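Local coordinates for putative methyl-accepting chemotaxis signal transduction protein (Campylobacter jejuni, PDB 6W3V), which probably senses amino acids such as phenylalanine through a periplasmic double Cache sensor region and relays their presence to the chemotaxis machinery, at residues A78-L83 and Y131-L136. Numbering follows the deposited sequence.
With PHE (phenylalanine), chain C.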
ATOM      1  N   ALA A  78      13.673  -2.093   3.118  1.00 12.52           N
ATOM      2  CA  ALA A  78      12.675  -3.062   2.685  1.00 14.28           C
ATOM      3  C   ALA A  78      12.877  -4.378   3.441  1.00 13.46           C
ATOM      4  O   ALA A  78      13.960  -4.650   3.979  1.00 15.01           O
ATOM      5  CB  ALA A  78      12.735  -3.302   1.198  1.00 13.13           C
ATOM      6  N   LEU A  79      11.844  -5.217   3.495  1.00 13.98           N
ATOM      7  CA  LEU A  79      11.924  -6.495   4.176  1.00 14.03           C
ATOM      8  C   LEU A  79      12.645  -7.501   3.302  1.00 13.98           C
ATOM      9  O   LEU A  79      13.474  -8.237   3.792  1.00 16.22           O
ATOM     10  CB  LEU A  79      10.519  -6.988   4.533  1.00 15.34           C
ATOM     11  CG  LEU A  79      10.519  -8.130   5.534  1.00 19.27           C
ATOM     12  CD1 LEU A  79      11.028  -7.615   6.895  1.00 27.33           C
ATOM     13  CD2 LEU A  79       9.148  -8.781   5.665  1.00 23.49           C
ATOM     14  N   ASN A  80      12.277  -7.553   2.036  1.00 12.90           N
ATOM     15  CA  ASN A  80      12.857  -8.490   1.071  1.00 13.81           C
ATOM     16  C   ASN A  80      12.910  -7.780  -0.259  1.00 14.05           C
ATOM     17  O   ASN A  80      12.009  -7.018  -0.580  1.00 13.24           O
ATOM     18  CB  ASN A  80      11.984  -9.739   0.880  1.00 13.73           C
ATOM     19  CG  ASN A  80      11.794 -10.594   2.119  1.00 16.13           C
ATOM     20  OD1 ASN A  80      12.763 -11.120   2.693  1.00 17.23           O
ATOM     21  ND2 ASN A  80      10.542 -10.713   2.553  1.00 17.23           N
ATOM     22  N   VAL A  81      13.944  -8.080  -1.062  1.00 11.92           N
ATOM     23  CA  VAL A  81      14.038  -7.663  -2.424  1.00 11.63           C
ATOM     24  C   VAL A  81      14.558  -8.869  -3.205  1.00 13.85           C
ATOM     25  O   VAL A  81      15.510  -9.517  -2.761  1.00 14.12           O
ATOM     26  CB  VAL A  81      14.947  -6.443  -2.627  1.00 11.20           C
ATOM     27  CG1 VAL A  81      15.118  -6.077  -4.068  1.00 14.14           C
ATOM     28  CG2 VAL A  81      14.471  -5.247  -1.814  1.00 11.96           C
ATOM     29  N   TYR A  82      13.917  -9.202  -4.329  1.00 11.95           N
ATOM     30  CA  TYR A  82      14.211 -10.457  -4.971  1.00 11.90           C
ATOM     31  C   TYR A  82      13.960 -10.364  -6.469  1.00 11.66           C
ATOM     32  O   TYR A  82      13.218  -9.554  -6.980  1.00 11.75           O
ATOM     33  CB  TYR A  82      13.409 -11.598  -4.336  1.00 13.15           C
ATOM     34  CG  TYR A  82      11.952 -11.285  -4.033  1.00 12.47           C
ATOM     35  CD1 TYR A  82      11.594 -10.695  -2.815  1.00 13.15           C
ATOM     36  CD2 TYR A  82      10.935 -11.505  -4.944  1.00 12.61           C
ATOM     37  CE1 TYR A  82      10.302 -10.366  -2.528  1.00 13.44           C
ATOM     38  CE2 TYR A  82       9.627 -11.156  -4.670  1.00 13.30           C
ATOM     39  CZ  TYR A  82       9.295 -10.651  -3.420  1.00 13.09           C
ATOM     40  OH  TYR A  82       7.987 -10.347  -3.171  1.00 14.23           O
ATOM     41  N   LEU A  83      14.588 -11.314  -7.176  1.00 12.28           N
ATOM     42  CA  LEU A  83      14.435 -11.461  -8.631  1.00 12.30           C
ATOM     43  C   LEU A  83      14.144 -12.913  -8.959  1.00 12.07           C
ATOM     44  O   LEU A  83      15.006 -13.783  -8.736  1.00 13.56           O
ATOM     45  CB  LEU A  83      15.706 -11.011  -9.360  1.00 12.93           C
ATOM     46  CG  LEU A  83      15.666 -11.078 -10.893  1.00 12.84           C
ATOM     47  CD1 LEU A  83      14.635 -10.131 -11.485  1.00 13.99           C
ATOM     48  CD2 LEU A  83      17.032 -10.840 -11.523  1.00 14.04           C
ATOM     49  N   TYR A 131      -0.401  -8.987   2.573  1.00 20.53           N
ATOM     50  CA  TYR A 131      -0.471 -10.434   2.813  1.00 22.27           C
ATOM     51  C   TYR A 131       0.733 -10.840   3.668  1.00 20.26           C
ATOM     52  O   TYR A 131       1.705 -10.079   3.786  1.00 21.33           O
ATOM     53  CB  TYR A 131      -0.480 -11.222   1.489  1.00 20.42           C
ATOM     54  CG  TYR A 131       0.836 -11.127   0.790  1.00 18.62           C
ATOM     55  CD1 TYR A 131       1.139 -10.063  -0.055  1.00 20.34           C
ATOM     56  CD2 TYR A 131       1.727 -12.190   0.857  1.00 20.43           C
ATOM     57  CE1 TYR A 131       2.381  -9.991  -0.687  1.00 16.78           C
ATOM     58  CE2 TYR A 131       2.957 -12.115   0.270  1.00 17.07           C
ATOM     59  CZ  TYR A 131       3.282 -11.027  -0.513  1.00 16.32           C
ATOM     60  OH  TYR A 131       4.510 -10.980  -1.094  1.00 16.77           O
ATOM     61  N   LEU A 132       0.647 -12.030   4.270  1.00 22.43           N
ATOM     62  CA  LEU A 132       1.750 -12.579   5.063  1.00 24.93           C
ATOM     63  C   LEU A 132       2.907 -13.109   4.220  1.00 25.31           C
ATOM     64  O   LEU A 132       2.786 -14.140   3.566  1.00 28.96           O
ATOM     65  CB  LEU A 132       1.261 -13.683   5.978  1.00 26.17           C
ATOM     66  CG  LEU A 132       2.210 -14.152   7.094  1.00 28.82           C
ATOM     67  CD1 LEU A 132       2.492 -12.997   8.065  1.00 33.00           C
ATOM     68  CD2 LEU A 132       1.692 -15.392   7.835  1.00 33.31           C
ATOM     69  N   ASP A 133       4.046 -12.443   4.290  1.00 23.23           N
ATOM     70  CA  ASP A 133       5.265 -12.890   3.610  1.00 21.55           C
ATOM     71  C   ASP A 133       5.653 -14.221   4.199  1.00 26.71           C
ATOM     72  O   ASP A 133       5.834 -14.363   5.412  1.00 30.63           O
ATOM     73  CB  ASP A 133       6.354 -11.871   3.877  1.00 24.66           C
ATOM     74  CG  ASP A 133       7.714 -12.363   3.518  1.00 23.08           C
ATOM     75  OD1 ASP A 133       7.832 -12.954   2.428  1.00 21.66           O
ATOM     76  OD2 ASP A 133       8.647 -12.182   4.365  1.00 21.46           O
ATOM     77  N   THR A 134       5.991 -15.142   3.285  1.00 24.77           N
ATOM     78  CA  THR A 134       6.386 -16.468   3.731  1.00 29.22           C
ATOM     79  C   THR A 134       7.847 -16.543   4.187  1.00 26.33           C
ATOM     80  O   THR A 134       8.230 -17.470   4.917  1.00 33.58           O
ATOM     81  CB  THR A 134       6.149 -17.546   2.659  1.00 35.20           C
ATOM     82  OG1 THR A 134       6.895 -17.196   1.498  1.00 39.85           O
ATOM     83  CG2 THR A 134       4.674 -17.606   2.297  1.00 42.16           C
ATOM     84  N   VAL A 135       8.672 -15.619   3.713  1.00 23.48           N
ATOM     85  CA  VAL A 135      10.095 -15.650   4.052  1.00 27.77           C
ATOM     86  C   VAL A 135      10.300 -15.215   5.523  1.00 28.49           C
ATOM     87  O   VAL A 135      10.881 -15.940   6.329  1.00 31.73           O
ATOM     88  CB  VAL A 135      10.946 -14.798   3.080  1.00 27.80           C
ATOM     89  CG1 VAL A 135      12.383 -14.704   3.570  1.00 33.63           C
ATOM     90  CG2 VAL A 135      10.932 -15.399   1.673  1.00 27.80           C
ATOM     91  N   LEU A 136       9.735 -14.066   5.889  1.00 28.01           N
ATOM     92  CA  LEU A 136       9.991 -13.490   7.203  1.00 26.90           C
ATOM     93  C   LEU A 136       8.706 -13.418   8.060  1.00 30.23           C
ATOM     94  O   LEU A 136       8.754 -12.991   9.203  1.00 32.95           O
ATOM     95  CB  LEU A 136      10.707 -12.125   7.099  1.00 27.09           C
ATOM     96  CG  LEU A 136      12.213 -12.185   6.712  1.00 28.36           C
ATOM     97  CD1 LEU A 136      12.829 -10.844   6.292  1.00 28.62           C
ATOM     98  CD2 LEU A 136      13.057 -12.848   7.802  1.00 36.02           C
TER
HETATM   99  N   PHE C 301       6.846 -11.911   0.138  1.00 16.30           N
HETATM  100  CA  PHE C 301       7.192 -12.932  -0.878  1.00 16.14           C
HETATM  101  C   PHE C 301       6.139 -14.029  -0.831  1.00 17.09           C
HETATM  102  O   PHE C 301       5.713 -14.386   0.282  1.00 19.06           O
HETATM  103  CB  PHE C 301       8.562 -13.533  -0.530  1.00 17.47           C
HETATM  104  CG  PHE C 301       9.050 -14.539  -1.495  1.00 20.67           C
HETATM  105  CD1 PHE C 301       8.631 -15.829  -1.381  1.00 24.80           C
HETATM  106  CD2 PHE C 301       9.950 -14.200  -2.461  1.00 21.20           C
HETATM  107  CE1 PHE C 301       9.122 -16.801  -2.221  1.00 28.86           C
HETATM  108  CE2 PHE C 301      10.389 -15.153  -3.327  1.00 23.51           C
HETATM  109  CZ  PHE C 301       9.891 -16.430  -3.270  1.00 26.79           C
HETATM  110  OXT PHE C 301       5.755 -14.551  -1.896  1.00 20.69           O
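Tyr131 and Tyr82 bring their hydroxyls near each other, OH to OH 4.1 Å, on the amino side of the bound phenylalanine. Tyr131 OH accepts a hydrogen bond from the ligand N at 2.8 Å and also bonds to Thr142, while the ligand's carboxylate carbon lies at the edge of the tyrosine ring, in its plane. Tyr82, its hydroxyl bonded to Asp160, presents a ring face to the ligand side chain, whose CD2 sits over the ring centre. Next, CG anti to the backbone N (chi1 166°) directs the Asp133 carboxylate to the ligand amine and to Asn80. Asp133 OD1 accepts from the ligand N at 2.7 Å and, in an Asx turn, from Val135 N. Asp133 OD2 receives Asn80 ND2 at 3.0 Å, with a bent N-H...O angle of 139°, on one face of the carboxylate and Leu136 N on the other. This is the amino-acid pocket of a Cache (PDC) sensor domain: strand 80-84 lies within the antiparallel sheet, and the loop that follows edge strand 126-132 supplies ligand contacts from residues 133-135. Asp160, Trp115 and Lys113 add further hydrogen bonds to the ligand. Thr134 gives its backbone N to the ligand O in a nearly straight bond (174°). Val135 then splits its branches, CG2 packing on the ligand CB at 3.7 Å and CG1 on Asn80 OD1, a buried oxygen without a polar partner. Beside it, Leu136 CD1 touches that same oxygen and meets Leu79 CG at 3.6 Å.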